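Side-chain contacts in trafficking protein particle complex subunit 3 (Naegleria fowleri, PDB 6AQ3), which probably serves as a core subunit of the TRAPP vesicle-tethering complex in membrane trafficking and carries covalently bound palmitic acid: residues V130-P135 / L141-I146; T40-D45 / N53-K58. All coordinates share one frame; numbering follows the deposited sequence. Where two conformers were deposited one is given.

Contact 1: residues V130-P135 / L141-I146; sequences VELPEP and LYYSNI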
loop_
_atom_site.group_PDB
_atom_site.type_symbol
_atom_site.label_atom_id
_atom_site.label_comp_id
_atom_site.label_asym_id
_atom_site.label_seq_id
_atom_site.Cartn_x
_atom_site.Cartn_y
_atom_site.Cartn_z
ATOM N N VAL C 130 6.727 -8.719 10.590
ATOM C CA VAL C 130 5.924 -8.009 11.579
ATOM C C VAL C 130 5.942 -8.819 12.864
ATOM O O VAL C 130 5.829 -10.051 12.843
ATOM C CB VAL C 130 4.476 -7.797 11.087
ATOM C CG1 VAL C 130 3.613 -7.165 12.180
ATOM C CG2 VAL C 130 4.453 -6.952 9.832
ATOM N N GLU C 131 6.156 -8.137 13.977
ATOM C CA GLU C 131 6.139 -8.768 15.281
ATOM C C GLU C 131 5.359 -7.847 16.195
ATOM O O GLU C 131 5.778 -6.705 16.416
ATOM C CB GLU C 131 7.558 -8.983 15.809
ATOM N N LEU C 132 4.244 -8.338 16.728
ATOM C CA LEU C 132 3.498 -7.447 17.598
ATOM C C LEU C 132 4.035 -7.510 19.025
ATOM O O LEU C 132 4.255 -8.603 19.554
ATOM C CB LEU C 132 2.029 -7.832 17.617
ATOM C CG LEU C 132 1.352 -7.990 16.276
ATOM C CD1 LEU C 132 -0.106 -8.371 16.574
ATOM C CD2 LEU C 132 1.494 -6.684 15.484
ATOM N N PRO C 133 4.183 -6.367 19.687
ATOM C CA PRO C 133 4.549 -6.379 21.109
ATOM C C PRO C 133 3.490 -7.100 21.932
ATOM O O PRO C 133 2.321 -7.191 21.545
ATOM C CB PRO C 133 4.624 -4.892 21.479
ATOM C CG PRO C 133 4.777 -4.166 20.199
ATOM C CD PRO C 133 3.988 -5.002 19.187
ATOM N N GLU C 134 3.918 -7.634 23.073
ATOM C CA GLU C 134 3.029 -8.488 23.858
ATOM C C GLU C 134 1.705 -7.827 24.228
ATOM O O GLU C 134 0.652 -8.452 24.005
ATOM C CB GLU C 134 3.776 -8.994 25.094
ATOM C CG GLU C 134 3.059 -10.133 25.798
ATOM C CD GLU C 134 2.832 -11.320 24.889
ATOM O OE1 GLU C 134 3.741 -11.652 24.089
ATOM O OE2 GLU C 134 1.736 -11.912 24.971
ATOM N N PRO C 135 1.662 -6.588 24.740
ATOM C CA PRO C 135 0.353 -5.980 25.052
ATOM C C PRO C 135 -0.554 -5.798 23.836
ATOM O O PRO C 135 -1.787 -5.792 23.984
ATOM C CB PRO C 135 0.732 -4.649 25.718
ATOM C CG PRO C 135 2.166 -4.407 25.345
ATOM C CD PRO C 135 2.777 -5.759 25.239
ATOM N N LEU C 141 -5.132 -7.067 18.331
ATOM C CA LEU C 141 -5.110 -6.366 17.055
ATOM C C LEU C 141 -5.243 -7.371 15.922
ATOM O O LEU C 141 -4.602 -8.429 15.928
ATOM C CB LEU C 141 -3.788 -5.610 16.897
ATOM C CG LEU C 141 -3.436 -5.070 15.517
ATOM C CD1 LEU C 141 -4.271 -3.836 15.232
ATOM C CD2 LEU C 141 -1.924 -4.775 15.438
ATOM N N TYR C 142 -6.081 -7.051 14.947
ATOM C CA TYR C 142 -6.131 -7.841 13.720
ATOM C C TYR C 142 -5.415 -7.032 12.644
ATOM O O TYR C 142 -6.027 -6.264 11.886
ATOM C CB TYR C 142 -7.562 -8.203 13.347
ATOM C CG TYR C 142 -8.108 -9.325 14.194
ATOM C CD1 TYR C 142 -7.471 -10.571 14.224
ATOM C CD2 TYR C 142 -9.284 -9.160 14.943
ATOM C CE1 TYR C 142 -7.976 -11.626 14.995
ATOM C CE2 TYR C 142 -9.802 -10.212 15.726
ATOM C CZ TYR C 142 -9.136 -11.438 15.742
ATOM O OH TYR C 142 -9.614 -12.481 16.495
ATOM N N TYR C 143 -4.103 -7.262 12.570
ATOM C CA TYR C 143 -3.203 -6.479 11.729
ATOM C C TYR C 143 -3.721 -6.318 10.302
ATOM O O TYR C 143 -3.595 -5.239 9.714
ATOM C CB TYR C 143 -1.831 -7.149 11.720
ATOM C CG TYR C 143 -0.766 -6.336 11.024
ATOM C CD1 TYR C 143 -0.056 -5.349 11.702
ATOM C CD2 TYR C 143 -0.495 -6.540 9.683
ATOM C CE1 TYR C 143 0.935 -4.596 11.052
ATOM C CE2 TYR C 143 0.456 -5.810 9.041
ATOM C CZ TYR C 143 1.168 -4.838 9.721
ATOM O OH TYR C 143 2.104 -4.119 9.035
ATOM N N SER C 144 -4.307 -7.375 9.730
ATOM C CA SER C 144 -4.777 -7.388 8.346
ATOM C C SER C 144 -6.278 -7.158 8.206
ATOM O O SER C 144 -6.859 -7.572 7.196
ATOM C CB SER C 144 -4.431 -8.712 7.682
ATOM O OG SER C 144 -3.046 -8.881 7.615
ATOM N N ASN C 145 -6.905 -6.449 9.152
ATOM C CA ASN C 145 -8.361 -6.343 9.154
ATOM C C ASN C 145 -8.899 -5.654 7.909
ATOM O O ASN C 145 -10.072 -5.861 7.556
ATOM C CB ASN C 145 -8.845 -5.595 10.390
ATOM C CG ASN C 145 -10.125 -6.195 10.956
ATOM O OD1 ASN C 145 -10.367 -7.391 10.801
ATOM N ND2 ASN C 145 -10.929 -5.380 11.645
ATOM N N ILE C 146 -8.057 -4.882 7.211
ATOM C CA ILE C 146 -8.463 -4.262 5.956
ATOM C C ILE C 146 -9.038 -5.296 4.985
ATOM O O ILE C 146 -9.866 -4.957 4.132
ATOM C CB ILE C 146 -7.274 -3.502 5.347
ATOM C CG1 ILE C 146 -7.756 -2.536 4.272
ATOM C CG2 ILE C 146 -6.281 -4.483 4.732
ATOM C CD1 ILE C 146 -6.746 -1.452 3.961
#
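With CG1 of Val130 anti to the backbone N (chi1 175°) and CG of Tyr143 likewise anti to its own N (chi1 -173°), a methyl group comes to lie over an aromatic face. The result is a CH-pi contact between two loops of the TRAPP-component fold: one leads into the short helix 134-138, with Pro133 at its N-cap, and the other follows that helix and runs up to helix 146-157. Val130 CG1 sits 4.2 Å from the centroid of the Tyr143 ring, 22° off the normal, so it is displaced toward the rim and lies 3.9 Å from Tyr143 CE1. The second methyl, CG2, reaches the phenol end instead, 3.8 Å from Tyr143 OH. The valine thus spreads its two branches along one side of the ring.

Elsewhere Tyr143 packs on Val39 of helix 25-42, and its carbonyl oxygen accepts a hydrogen bond from Tyr35 OH. A type I turn from Tyr142 to Asn145 bends the chain just here, closed by Asn145 N to Tyr142 O at 2.9 Å. Beside the ring, the side chains of Leu132 and Leu141 lie roughly perpendicular, and their CD2 methyls meet at 3.9 Å; the same Leu132 CD2 approaches Tyr143 CD1 obliquely at 4.3 Å.

Contact 2: residues T40-D45 / N53-K58; sequences TQMLKD and NTQLEK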
loop_
_atom_site.group_PDB
_atom_site.type_symbol
_atom_site.label_atom_id
_atom_site.label_comp_id
_atom_site.label_asym_id
_atom_site.label_seq_id
_atom_site.Cartn_x
_atom_site.Cartn_y
_atom_site.Cartn_z
ATOM N N THR C 40 1.210 1.002 11.688
ATOM C CA THR C 40 2.150 1.580 12.644
ATOM C C THR C 40 1.698 2.959 13.088
ATOM O O THR C 40 1.708 3.268 14.281
ATOM C CB THR C 40 3.548 1.645 12.026
ATOM O OG1 THR C 40 4.027 0.310 11.816
ATOM C CG2 THR C 40 4.542 2.433 12.943
ATOM N N GLN C 41 1.257 3.791 12.144
ATOM C CA GLN C 41 0.754 5.105 12.515
ATOM C C GLN C 41 -0.478 5.004 13.414
ATOM O O GLN C 41 -0.602 5.746 14.393
ATOM C CB GLN C 41 0.463 5.909 11.245
ATOM C CG GLN C 41 -0.289 7.211 11.489
ATOM C CD GLN C 41 0.510 8.233 12.256
ATOM O OE1 GLN C 41 1.742 8.199 12.259
ATOM N NE2 GLN C 41 -0.191 9.169 12.904
ATOM N N MET C 42 -1.388 4.082 13.113
ATOM C CA MET C 42 -2.569 3.925 13.958
ATOM C C MET C 42 -2.223 3.385 15.344
ATOM O O MET C 42 -2.836 3.788 16.333
ATOM C CB MET C 42 -3.594 3.036 13.271
ATOM C CG MET C 42 -4.082 3.638 11.962
ATOM S SD MET C 42 -5.269 2.596 11.138
ATOM C CE MET C 42 -6.610 2.688 12.313
ATOM N N LEU C 43 -1.224 2.501 15.451
ATOM C CA LEU C 43 -0.889 1.929 16.751
ATOM C C LEU C 43 -0.432 2.964 17.778
ATOM O O LEU C 43 -0.277 2.611 18.951
ATOM C CB LEU C 43 0.150 0.815 16.604
ATOM C CG LEU C 43 -0.543 -0.487 16.208
ATOM C CD1 LEU C 43 0.485 -1.524 15.821
ATOM C CD2 LEU C 43 -1.433 -0.963 17.390
ATOM N N LYS C 44 -0.248 4.224 17.391
ATOM C CA LYS C 44 -0.005 5.247 18.398
ATOM C C LYS C 44 -1.185 5.326 19.368
ATOM O O LYS C 44 -1.006 5.672 20.544
ATOM C CB LYS C 44 0.257 6.589 17.730
ATOM C CG LYS C 44 1.486 6.572 16.807
ATOM C CD LYS C 44 1.882 8.006 16.429
ATOM C CE LYS C 44 3.116 8.080 15.573
ATOM N NZ LYS C 44 3.568 9.495 15.436
ATOM N N ASP C 45 -2.402 5.033 18.886
ATOM C CA ASP C 45 -3.608 5.011 19.718
ATOM C C ASP C 45 -3.694 3.637 20.391
ATOM O O ASP C 45 -4.617 2.846 20.180
ATOM C CB ASP C 45 -4.842 5.318 18.882
ATOM N N ASN C 53 -8.940 -1.840 14.789
ATOM C CA ASN C 53 -9.539 -2.900 13.982
ATOM C C ASN C 53 -10.683 -2.351 13.129
ATOM O O ASN C 53 -10.735 -2.566 11.913
ATOM C CB ASN C 53 -10.037 -4.036 14.895
ATOM C CG ASN C 53 -8.882 -4.855 15.470
ATOM O OD1 ASN C 53 -7.743 -4.764 14.979
ATOM N ND2 ASN C 53 -9.173 -5.707 16.454
ATOM N N THR C 54 -11.582 -1.587 13.750
ATOM C CA THR C 54 -12.752 -1.067 13.046
ATOM C C THR C 54 -12.375 -0.103 11.925
ATOM O O THR C 54 -12.948 -0.168 10.832
ATOM C CB THR C 54 -13.685 -0.410 14.054
ATOM O OG1 THR C 54 -14.151 -1.426 14.952
ATOM C CG2 THR C 54 -14.863 0.282 13.359
ATOM N N GLN C 55 -11.428 0.804 12.167
ATOM C CA GLN C 55 -11.036 1.739 11.116
ATOM C C GLN C 55 -10.335 1.037 9.959
ATOM O O GLN C 55 -10.462 1.463 8.802
ATOM C CB GLN C 55 -10.145 2.828 11.700
ATOM C CG GLN C 55 -10.937 3.888 12.409
ATOM C CD GLN C 55 -11.861 4.609 11.454
ATOM O OE1 GLN C 55 -11.423 5.091 10.401
ATOM N NE2 GLN C 55 -13.151 4.670 11.799
ATOM N N LEU C 56 -9.578 -0.027 10.245
ATOM C CA LEU C 56 -8.944 -0.780 9.176
ATOM C C LEU C 56 -10.006 -1.432 8.300
ATOM O O LEU C 56 -9.887 -1.455 7.067
ATOM C CB LEU C 56 -7.984 -1.826 9.771
ATOM C CG LEU C 56 -6.692 -1.260 10.375
ATOM C CD1 LEU C 56 -5.822 -2.328 11.094
ATOM C CD2 LEU C 56 -5.898 -0.570 9.250
ATOM N N GLU C 57 -11.070 -1.938 8.928
ATOM C CA GLU C 57 -12.161 -2.538 8.179
ATOM C C GLU C 57 -12.870 -1.508 7.311
ATOM O O GLU C 57 -13.184 -1.782 6.147
ATOM C CB GLU C 57 -13.147 -3.182 9.145
ATOM C CG GLU C 57 -14.067 -4.209 8.502
ATOM C CD GLU C 57 -15.263 -3.583 7.796
ATOM O OE1 GLU C 57 -15.524 -2.373 8.008
ATOM O OE2 GLU C 57 -15.935 -4.308 7.023
ATOM N N LYS C 58 -13.113 -0.315 7.850
ATOM C CA LYS C 58 -13.800 0.723 7.088
ATOM C C LYS C 58 -12.960 1.195 5.907
ATOM O O LYS C 58 -13.508 1.544 4.858
ATOM C CB LYS C 58 -14.170 1.886 8.006
#
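Van der Waals contact carries this junction, in which Met42 of helix 25-42 reaches across to helix 49-75. The two helices follow each other in the TRAPP-component fold, and the nearest CA atoms, those of Met42 and Gln55, are 9.2 Å apart, a gap spanned mainly by the methionine chain.

The thioether makes the first apolar contact. Met42 SD lies 3.7 Å from Leu56 CD2 and 4.2 Å from Leu56 CG, the two side chains running antiparallel alongside each other. Methyl-to-methylene contact is the second kind: Met42 is extended through chi2 (179°) and then bends at chi3 (66°), which carries CE to Gln55 CB at 3.6 Å. Gln55 meets the methionine through this CB; the course of its amide is doubtful, because the residue was modelled in two conformers.

Backbone hydrogen bonds are local to each segment. A type I turn from Met42 to Asp45, with Asp45 N to Met42 O at 2.9 Å, follows the methionine, while Glu57 N to Asn53 O at 3.1 Å is a bond of helix 49-75.

Met42 also packs on Ile52 and Met59, and on Gln41 of the second subunit. The Met42 side chain thus meets its partners by dispersion rather than by directional bonds, in a largely apolar contact that borders the second subunit.

Contact 2 comes first along the chain and contact 1 follows it, with their centres about 10 Å apart, on the same side of the chain's centre. Asn53 of helix 49-75 joins them: its OD1 is 2.8 Å from Tyr142 N and its O is 2.8 Å from Asn145 ND2, both probable hydrogen bonds to the loop before helix 146-157. Leu141 of that loop and Ile146, at the start of helix 146-157, pack against Asn53 and Leu56. Helix 25-42 supplies Met42 to contact 2 and, through Val39, packs on Tyr143 of contact 1. The two contacts therefore form one continuous region, bordered by the second subunit beside 40-45 and by palmitic acid, which touches Ile146.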